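Local atomic coordinates of putative carbohydrate-active enzyme (Uncultured organism, PDB entry 5WH8), a protein that probably hydrolyses O-glycosidic bonds in cellulose-like polysaccharides, through the family 5 glycoside hydrolase domain of a longer, multi-modular cellulase. Residues W129-A134 with V170-D175; A223-I227 with W260-I266. All coordinates share one frame; numbering follows the deposited sequence.

Contact 1. Residues W129-A134 with V170-D175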
ATOM      1  N   TRP A 129      11.825   5.343  10.152  1.00 10.67           N
ATOM      2  CA  TRP A 129      10.485   5.682  10.567  1.00 10.69           C
ATOM      3  C   TRP A 129      10.473   6.903  11.480  1.00 10.72           C
ATOM      4  O   TRP A 129       9.510   7.668  11.458  1.00 12.71           O
ATOM      5  CB  TRP A 129       9.806   4.475  11.221  1.00 11.26           C
ATOM      6  CG  TRP A 129       9.282   3.515  10.164  1.00 12.72           C
ATOM      7  CD1 TRP A 129       9.625   2.198   9.979  1.00 12.67           C
ATOM      8  CD2 TRP A 129       8.335   3.830   9.122  1.00 10.33           C
ATOM      9  NE1 TRP A 129       8.934   1.682   8.903  1.00 12.03           N
ATOM     10  CE2 TRP A 129       8.149   2.667   8.357  1.00  9.94           C
ATOM     11  CE3 TRP A 129       7.638   4.988   8.766  1.00 12.79           C
ATOM     12  CZ2 TRP A 129       7.251   2.620   7.254  1.00 10.12           C
ATOM     13  CZ3 TRP A 129       6.776   4.957   7.678  1.00 10.85           C
ATOM     14  CH2 TRP A 129       6.600   3.774   6.921  1.00 12.71           C
ATOM     15  N   ASP A 130      11.553   7.124  12.240  1.00 11.43           N
ATOM     16  CA  ASP A 130      11.713   8.363  13.027  1.00 12.22           C
ATOM     17  C   ASP A 130      11.705   9.565  12.080  1.00 12.62           C
ATOM     18  O   ASP A 130      10.940  10.519  12.274  1.00 14.51           O
ATOM     19  CB  ASP A 130      13.027   8.301  13.828  1.00 15.57           C
ATOM     20  CG  ASP A 130      13.108   9.318  14.983  1.00 19.12           C
ATOM     21  OD1 ASP A 130      12.120   9.934  15.391  1.00 17.18           O
ATOM     22  OD2 ASP A 130      14.225   9.486  15.509  1.00 28.43           O
ATOM     23  N   TYR A 131      12.534   9.500  11.047  1.00 13.46           N
ATOM     24  CA  TYR A 131      12.583  10.560  10.054  1.00 12.81           C
ATOM     25  C   TYR A 131      11.233  10.753   9.348  1.00 13.82           C
ATOM     26  O   TYR A 131      10.729  11.877   9.265  1.00 13.48           O
ATOM     27  CB  TYR A 131      13.664  10.312   9.005  1.00 13.45           C
ATOM     28  CG  TYR A 131      13.588  11.369   7.933  1.00 14.46           C
ATOM     29  CD1 TYR A 131      14.118  12.635   8.154  1.00 20.55           C
ATOM     30  CD2 TYR A 131      12.909  11.143   6.740  1.00 13.44           C
ATOM     31  CE1 TYR A 131      14.009  13.639   7.200  1.00 20.39           C
ATOM     32  CE2 TYR A 131      12.794  12.135   5.784  1.00 12.94           C
ATOM     33  CZ  TYR A 131      13.349  13.386   6.019  1.00 17.64           C
ATOM     34  OH  TYR A 131      13.261  14.398   5.089  1.00 16.92           O
ATOM     35  N   MET A 132      10.645   9.681   8.822  1.00 13.59           N
ATOM     36  CA  MET A 132       9.457   9.856   7.987  1.00 13.52           C
ATOM     37  C   MET A 132       8.264  10.404   8.763  1.00 10.98           C
ATOM     38  O   MET A 132       7.495  11.227   8.250  1.00 13.19           O
ATOM     39  CB  MET A 132       9.071   8.535   7.295  1.00 12.74           C
ATOM     40  CG  MET A 132      10.012   8.176   6.140  1.00 12.43           C
ATOM     41  SD  MET A 132       9.881   9.367   4.764  1.00 12.90           S
ATOM     42  CE  MET A 132      11.373   9.040   3.868  1.00 10.86           C
ATOM     43  N   SER A 133       8.103   9.957  10.004  1.00 12.63           N
ATOM     44  CA  SER A 133       6.981  10.410  10.815  1.00 11.46           C
ATOM     45  C   SER A 133       7.166  11.858  11.261  1.00 13.20           C
ATOM     46  O   SER A 133       6.191  12.599  11.309  1.00 15.70           O
ATOM     47  CB  SER A 133       6.762   9.477  12.026  1.00 14.77           C
ATOM     48  OG  SER A 133       7.920   9.335  12.843  1.00 14.62           O
ATOM     49  N   ALA A 134       8.400  12.268  11.553  1.00 13.80           N
ATOM     50  CA  ALA A 134       8.667  13.681  11.850  1.00 13.48           C
ATOM     51  C   ALA A 134       8.450  14.559  10.602  1.00 16.29           C
ATOM     52  O   ALA A 134       7.826  15.607  10.668  1.00 16.31           O
ATOM     53  CB  ALA A 134      10.080  13.859  12.376  1.00 14.15           C
ATOM     54  N   VAL A 170       8.037   4.909  17.967  1.00 13.05           N
ATOM     55  CA  VAL A 170       8.929   5.854  17.297  1.00 12.41           C
ATOM     56  C   VAL A 170       8.130   6.734  16.337  1.00 13.59           C
ATOM     57  O   VAL A 170       8.375   7.937  16.219  1.00 14.02           O
ATOM     58  CB  VAL A 170      10.043   5.107  16.549  1.00 16.10           C
ATOM     59  CG1 VAL A 170      10.853   6.040  15.671  1.00 21.47           C
ATOM     60  CG2 VAL A 170      10.953   4.372  17.544  1.00 18.41           C
ATOM     61  N   ILE A 171       7.167   6.130  15.656  1.00 12.28           N
ATOM     62  CA  ILE A 171       6.292   6.891  14.771  1.00 11.82           C
ATOM     63  C   ILE A 171       5.348   7.815  15.568  1.00 14.07           C
ATOM     64  O   ILE A 171       5.206   8.997  15.264  1.00 12.70           O
ATOM     65  CB  ILE A 171       5.466   5.926  13.873  1.00 12.57           C
ATOM     66  CG1 ILE A 171       6.397   5.254  12.855  1.00 13.78           C
ATOM     67  CG2 ILE A 171       4.297   6.668  13.197  1.00 13.00           C
ATOM     68  CD1 ILE A 171       5.682   4.182  11.995  1.00 13.01           C
ATOM     69  N   ARG A 172       4.721   7.269  16.601  1.00 13.39           N
ATOM     70  CA  ARG A 172       3.650   7.972  17.300  1.00 13.09           C
ATOM     71  C   ARG A 172       4.172   9.113  18.177  1.00 15.01           C
ATOM     72  O   ARG A 172       3.426  10.044  18.466  1.00 16.01           O
ATOM     73  CB  ARG A 172       2.833   6.972  18.129  1.00 16.41           C
ATOM     74  CG  ARG A 172       1.971   6.025  17.274  1.00 18.04           C
ATOM     75  CD  ARG A 172       0.753   6.768  16.732  1.00 17.00           C
ATOM     76  NE  ARG A 172       0.057   6.171  15.581  1.00 22.07           N
ATOM     77  CZ  ARG A 172      -0.934   5.294  15.659  1.00 20.12           C
ATOM     78  NH1 ARG A 172      -1.336   4.811  16.836  1.00 22.36           N
ATOM     79  NH2 ARG A 172      -1.490   4.854  14.540  1.00 13.07           N
ATOM     80  N   LYS A 173       5.445   9.086  18.553  1.00 15.25           N
ATOM     81  CA  LYS A 173       5.992  10.231  19.298  1.00 18.17           C
ATOM     82  C   LYS A 173       6.057  11.479  18.403  1.00 21.49           C
ATOM     83  O   LYS A 173       6.015  12.603  18.900  1.00 19.24           O
ATOM     84  CB  LYS A 173       7.370   9.913  19.874  1.00 22.15           C
ATOM     85  CG  LYS A 173       8.512   9.931  18.908  1.00 26.67           C
ATOM     86  CD  LYS A 173       9.837   9.877  19.638  1.00 31.58           C
ATOM     87  CE  LYS A 173      10.986   9.636  18.688  1.00 32.46           C
ATOM     88  NZ  LYS A 173      11.313  10.838  17.891  1.00 39.81           N
ATOM     89  N   ASN A 174       6.160  11.275  17.087  1.00 13.93           N
ATOM     90  CA  ASN A 174       6.200  12.370  16.106  1.00 13.76           C
ATOM     91  C   ASN A 174       4.851  12.685  15.444  1.00 17.38           C
ATOM     92  O   ASN A 174       4.557  13.850  15.124  1.00 18.66           O
ATOM     93  CB  ASN A 174       7.190  12.046  14.992  1.00 14.43           C
ATOM     94  CG  ASN A 174       8.613  11.914  15.482  1.00 20.03           C
ATOM     95  OD1 ASN A 174       9.074  12.703  16.316  1.00 22.81           O
ATOM     96  ND2 ASN A 174       9.326  10.927  14.954  1.00 15.63           N
ATOM     97  N   ASP A 175       4.063  11.635  15.205  1.00 13.83           N
ATOM     98  CA  ASP A 175       2.864  11.707  14.370  1.00 15.54           C
ATOM     99  C   ASP A 175       1.760  10.863  15.020  1.00 17.70           C
ATOM    100  O   ASP A 175       1.595   9.668  14.731  1.00 14.30           O
ATOM    101  CB  ASP A 175       3.208  11.213  12.957  1.00 15.26           C
ATOM    102  CG  ASP A 175       2.112  11.489  11.950  1.00 17.37           C
ATOM    103  OD1 ASP A 175       1.013  11.915  12.371  1.00 18.61           O
ATOM    104  OD2 ASP A 175       2.355  11.275  10.736  1.00 14.43           O
TER
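Asp130 OD1 is gripped from two directions, by Lys173 and Asn174. Lys173 NZ meets Asp130 OD1 on the syn side at 2.8 Å in a salt bridge, lying 23° out of the carboxylate plane. Asn174 ND2 takes the anti lone pair of Asp130 OD1 at 3.0 Å, and its amide is nearly coplanar with the carboxylate. The second hydrogen of Asn174 ND2 goes to Ser133 OG at 3.0 Å, almost straight at 171°. With both acceptors in its plane, the amide of Asn174 is fixed in rotation.

Ser133 OG stands between its own backbone N and carbonyl carbon (chi1 56°), which lets it donate back to Trp129 O at 2.7 Å while accepting from Asn174. Beside these polar bonds the contact is apolar. Val170 CG1 lies against Asp130 CB at 3.6 Å, and Ile171 CD1 approaches the Trp129 indole obliquely, 3.9 Å from CE3 of Trp129. Trp108 and Tyr144 also meet that indole. The CA atoms of Ser133 and Ile171 approach to 5.3 Å, close packing of neighbouring outer helices in a (beta/alpha)8 TIM barrel.

Contact 2. Residues A223-I227 with W260-I266; sequences AQVAI and WMDARKI. With EDO (1,2-ethanediol), chain D; EDO (1,2-ethanediol), chain F.
A Schellman motif ends helix 251-263, with Lys265 at positive phi and Ile266 N bonded back to Met261 O, and Arg264 in this closing turn carries the contact to helix 217-228. Its side chain, extended from CG to NE, grips Gln224 OE1 side-on with two nitrogens. Arg264 NE lies 2.9 Å from Gln224 OE1, in the carbonyl plane of the amide; Arg264 NH2, at 3.2 Å from the same OE1, makes a more bent bond (137°) and stands above that plane. The amide and guanidinium planes are 65° apart. Arg264 NH1 donates to Trp260 O at 3.0 Å, which holds the guanidinium back against its own helix, and one guanidinium face lies over Trp260 NE1. A water joins the same group: it donates to Gln224 OE1 and accepts from Trp260 NE1, at the indole edge.

Trp260 CG is anti to the backbone N (chi1 179°), which sends the indole across to helix 217-228, where CH2 meets Ala223 CB at 3.5 Å. Ile227 CD1 touches Arg264 CD at 3.9 Å and meets Ile266 CD1 tip to tip at 4.1 Å. The contact thus joins two neighbouring outer helices of the barrel: inward, Ala223 and Ile227 rest on Leu233 of strand 233-239 and Ile266 on Val235 of the same strand, while Trp260 reaches Leu208 of strand 204-211.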
ATOM      1  N   ALA A 223      -9.253 -14.319   6.404  1.00  9.90           N
ATOM      2  CA  ALA A 223      -9.516 -12.892   6.538  1.00  9.74           C
ATOM      3  C   ALA A 223     -10.825 -12.658   7.284  1.00 11.30           C
ATOM      4  O   ALA A 223     -10.924 -11.739   8.120  1.00 10.93           O
ATOM      5  CB  ALA A 223      -9.549 -12.216   5.176  1.00 11.28           C
ATOM      6  N   GLN A 224     -11.838 -13.490   7.010  1.00 10.97           N
ATOM      7  CA  GLN A 224     -13.130 -13.317   7.688  1.00 10.86           C
ATOM      8  C   GLN A 224     -13.010 -13.578   9.190  1.00 10.96           C
ATOM      9  O   GLN A 224     -13.709 -12.921   9.982  1.00 11.07           O
ATOM     10  CB  GLN A 224     -14.215 -14.226   7.086  1.00 10.65           C
ATOM     11  CG  GLN A 224     -15.628 -13.880   7.558  1.00 11.89           C
ATOM     12  CD  GLN A 224     -16.042 -12.525   7.067  1.00 14.64           C
ATOM     13  OE1 GLN A 224     -15.950 -12.261   5.868  1.00 15.08           O
ATOM     14  NE2 GLN A 224     -16.463 -11.646   7.978  1.00 13.08           N
ATOM     15  N   VAL A 225     -12.169 -14.538   9.597  1.00 10.14           N
ATOM     16  CA  VAL A 225     -11.893 -14.736  11.030  1.00  9.66           C
ATOM     17  C   VAL A 225     -11.364 -13.432  11.648  1.00 10.63           C
ATOM     18  O   VAL A 225     -11.832 -12.997  12.695  1.00 10.17           O
ATOM     19  CB  VAL A 225     -10.885 -15.902  11.299  1.00 10.02           C
ATOM     20  CG1 VAL A 225     -10.486 -15.945  12.792  1.00 13.68           C
ATOM     21  CG2 VAL A 225     -11.471 -17.241  10.845  1.00 13.11           C
ATOM     22  N   ALA A 226     -10.400 -12.790  10.987  1.00 11.54           N
ATOM     23  CA  ALA A 226      -9.856 -11.532  11.498  1.00 11.61           C
ATOM     24  C   ALA A 226     -10.889 -10.420  11.583  1.00 10.97           C
ATOM     25  O   ALA A 226     -10.932  -9.675  12.565  1.00 11.17           O
ATOM     26  CB  ALA A 226      -8.675 -11.070  10.627  1.00 11.69           C
ATOM     27  N   ILE A 227     -11.704 -10.273  10.550  1.00  9.89           N
ATOM     28  CA  ILE A 227     -12.772  -9.292  10.549  1.00  8.06           C
ATOM     29  C   ILE A 227     -13.772  -9.554  11.688  1.00 11.10           C
ATOM     30  O   ILE A 227     -14.166  -8.631  12.403  1.00 13.59           O
ATOM     31  CB  ILE A 227     -13.511  -9.275   9.202  1.00 10.00           C
ATOM     32  CG1 ILE A 227     -12.559  -8.825   8.081  1.00 12.58           C
ATOM     33  CG2 ILE A 227     -14.770  -8.349   9.284  1.00 12.73           C
ATOM     34  CD1 ILE A 227     -13.125  -9.037   6.680  1.00 14.65           C
ATOM     35  N   TRP A 260     -15.808  -9.630  -3.126  1.00 10.58           N
ATOM     36  CA  TRP A 260     -15.637  -9.903  -1.697  1.00 11.29           C
ATOM     37  C   TRP A 260     -15.122  -8.652  -0.975  1.00 13.05           C
ATOM     38  O   TRP A 260     -15.630  -8.280   0.101  1.00 13.01           O
ATOM     39  CB  TRP A 260     -14.682 -11.110  -1.513  1.00 12.86           C
ATOM     40  CG  TRP A 260     -14.376 -11.495  -0.065  1.00 10.11           C
ATOM     41  CD1 TRP A 260     -15.057 -12.393   0.706  1.00 11.67           C
ATOM     42  CD2 TRP A 260     -13.295 -11.013   0.733  1.00 11.23           C
ATOM     43  NE1 TRP A 260     -14.460 -12.494   1.950  1.00 13.41           N
ATOM     44  CE2 TRP A 260     -13.373 -11.658   1.987  1.00 14.05           C
ATOM     45  CE3 TRP A 260     -12.253 -10.105   0.507  1.00 10.94           C
ATOM     46  CZ2 TRP A 260     -12.469 -11.391   3.027  1.00 15.43           C
ATOM     47  CZ3 TRP A 260     -11.367  -9.835   1.538  1.00 14.45           C
ATOM     48  CH2 TRP A 260     -11.472 -10.492   2.781  1.00 17.38           C
ATOM     49  N   MET A 261     -14.131  -7.982  -1.561  1.00  9.45           N
ATOM     50  CA  MET A 261     -13.609  -6.749  -0.967  1.00  8.65           C
ATOM     51  C   MET A 261     -14.652  -5.628  -0.985  1.00 10.05           C
ATOM     52  O   MET A 261     -14.775  -4.887  -0.017  1.00 11.07           O
ATOM     53  CB  MET A 261     -12.347  -6.267  -1.695  1.00 11.08           C
ATOM     54  CG  MET A 261     -11.102  -7.138  -1.455  1.00  8.46           C
ATOM     55  SD  MET A 261      -9.575  -6.450  -2.158  1.00 11.18           S
ATOM     56  CE  MET A 261      -9.808  -6.706  -3.920  1.00 12.42           C
ATOM     57  N   ASP A 262     -15.370  -5.484  -2.085  1.00 11.16           N
ATOM     58  CA  ASP A 262     -16.385  -4.446  -2.190  1.00 10.10           C
ATOM     59  C   ASP A 262     -17.457  -4.608  -1.110  1.00 11.93           C
ATOM     60  O   ASP A 262     -17.899  -3.614  -0.541  1.00 14.71           O
ATOM     61  CB  ASP A 262     -17.052  -4.461  -3.575  1.00 12.92           C
ATOM     62  CG  ASP A 262     -16.123  -4.004  -4.692  1.00 17.37           C
ATOM     63  OD1 ASP A 262     -15.021  -3.489  -4.398  1.00 15.65           O
ATOM     64  OD2 ASP A 262     -16.515  -4.149  -5.878  1.00 15.14           O
ATOM     65  N   ALA A 263     -17.865  -5.851  -0.830  1.00 11.76           N
ATOM     66  CA  ALA A 263     -18.924  -6.092   0.149  1.00 14.12           C
ATOM     67  C   ALA A 263     -18.497  -5.713   1.546  1.00 17.67           C
ATOM     68  O   ALA A 263     -19.342  -5.391   2.388  1.00 17.49           O
ATOM     69  CB  ALA A 263     -19.352  -7.545   0.110  1.00 16.43           C
ATOM     70  N   ARG A 264     -17.187  -5.747   1.782  1.00 13.61           N
ATOM     71  CA  ARG A 264     -16.583  -5.438   3.072  1.00 11.74           C
ATOM     72  C   ARG A 264     -15.916  -4.048   3.113  1.00 11.58           C
ATOM     73  O   ARG A 264     -15.317  -3.660   4.123  1.00 13.13           O
ATOM     74  CB  ARG A 264     -15.582  -6.537   3.406  1.00 14.07           C
ATOM     75  CG  ARG A 264     -16.258  -7.845   3.765  1.00 14.27           C
ATOM     76  CD  ARG A 264     -15.396  -9.068   3.563  1.00 13.53           C
ATOM     77  NE  ARG A 264     -16.194 -10.274   3.792  1.00 15.17           N
ATOM     78  CZ  ARG A 264     -17.078 -10.775   2.931  1.00 14.57           C
ATOM     79  NH1 ARG A 264     -17.277 -10.214   1.741  1.00 14.30           N
ATOM     80  NH2 ARG A 264     -17.771 -11.866   3.256  1.00 17.03           N
ATOM     81  N   LYS A 265     -16.028  -3.304   2.014  1.00 12.93           N
ATOM     82  CA  LYS A 265     -15.447  -1.967   1.905  1.00 14.06           C
ATOM     83  C   LYS A 265     -13.931  -1.955   2.180  1.00 13.21           C
ATOM     84  O   LYS A 265     -13.404  -1.040   2.818  1.00 13.60           O
ATOM     85  CB  LYS A 265     -16.165  -1.018   2.877  1.00 14.96           C
ATOM     86  CG  LYS A 265     -16.202   0.428   2.468  1.00 19.49           C
ATOM     87  CD  LYS A 265     -17.130   0.663   1.294  1.00 21.32           C
ATOM     88  CE  LYS A 265     -17.456   2.146   1.149  1.00 23.42           C
ATOM     89  NZ  LYS A 265     -18.152   2.412  -0.126  1.00 21.51           N
ATOM     90  N   ILE A 266     -13.239  -2.979   1.686  1.00 11.18           N
ATOM     91  CA  ILE A 266     -11.800  -3.150   1.904  1.00 10.18           C
ATOM     92  C   ILE A 266     -11.034  -2.493   0.744  1.00 10.14           C
ATOM     93  O   ILE A 266     -11.293  -2.788  -0.429  1.00 10.01           O
ATOM     94  CB  ILE A 266     -11.437  -4.645   2.036  1.00 11.72           C
ATOM     95  CG1 ILE A 266     -11.993  -5.184   3.356  1.00 14.02           C
ATOM     96  CG2 ILE A 266      -9.920  -4.892   1.967  1.00 11.81           C
ATOM     97  CD1 ILE A 266     -11.899  -6.683   3.503  1.00 15.52           C
TER
HETATM   98  C1  EDO D 403     -14.724  -1.989  -8.302  1.00 22.96           C
HETATM   99  O1  EDO D 403     -15.949  -1.932  -7.536  1.00 23.81           O
HETATM  100  C2  EDO D 403     -13.735  -2.923  -7.613  1.00 21.03           C
HETATM  101  O2  EDO D 403     -13.490  -2.477  -6.272  1.00 17.42           O
HETATM  102  C1  EDO F 405     -20.639   5.202  -0.700  1.00 31.01           C
HETATM  103  O1  EDO F 405     -19.448   4.918   0.039  1.00 32.49           O
HETATM  104  C2  EDO F 405     -20.404   4.886  -2.169  1.00 33.47           C
HETATM  105  O2  EDO F 405     -20.185   3.477  -2.327  1.00 33.77           O
HETATM  106  O   HOH W   1     -15.642 -14.374   3.909  1.00 20.50           O

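In the fold
From the N terminus the chain lays down strands 32-36, 62-68 and 103-109 before helix 122-135 opens contact 1. Strand 142-145 and helix 157-172 follow, and contact 1 closes this loop, uniting the helices before and after that strand. After strands 180-182 and 204-211, helix 217-228 opens contact 2, which closes at the last turn of helix 251-263, after strand 233-239. The two are in series, neither nested nor crossed. Each joins consecutive outer helices across one intervening barrel strand, the repeated beta-alpha order of a TIM barrel. Contacts 1 and 2 have centres 30 Å apart and nearest atoms about 17 Å apart; the eight-stranded parallel barrel connects the two pairs of helices.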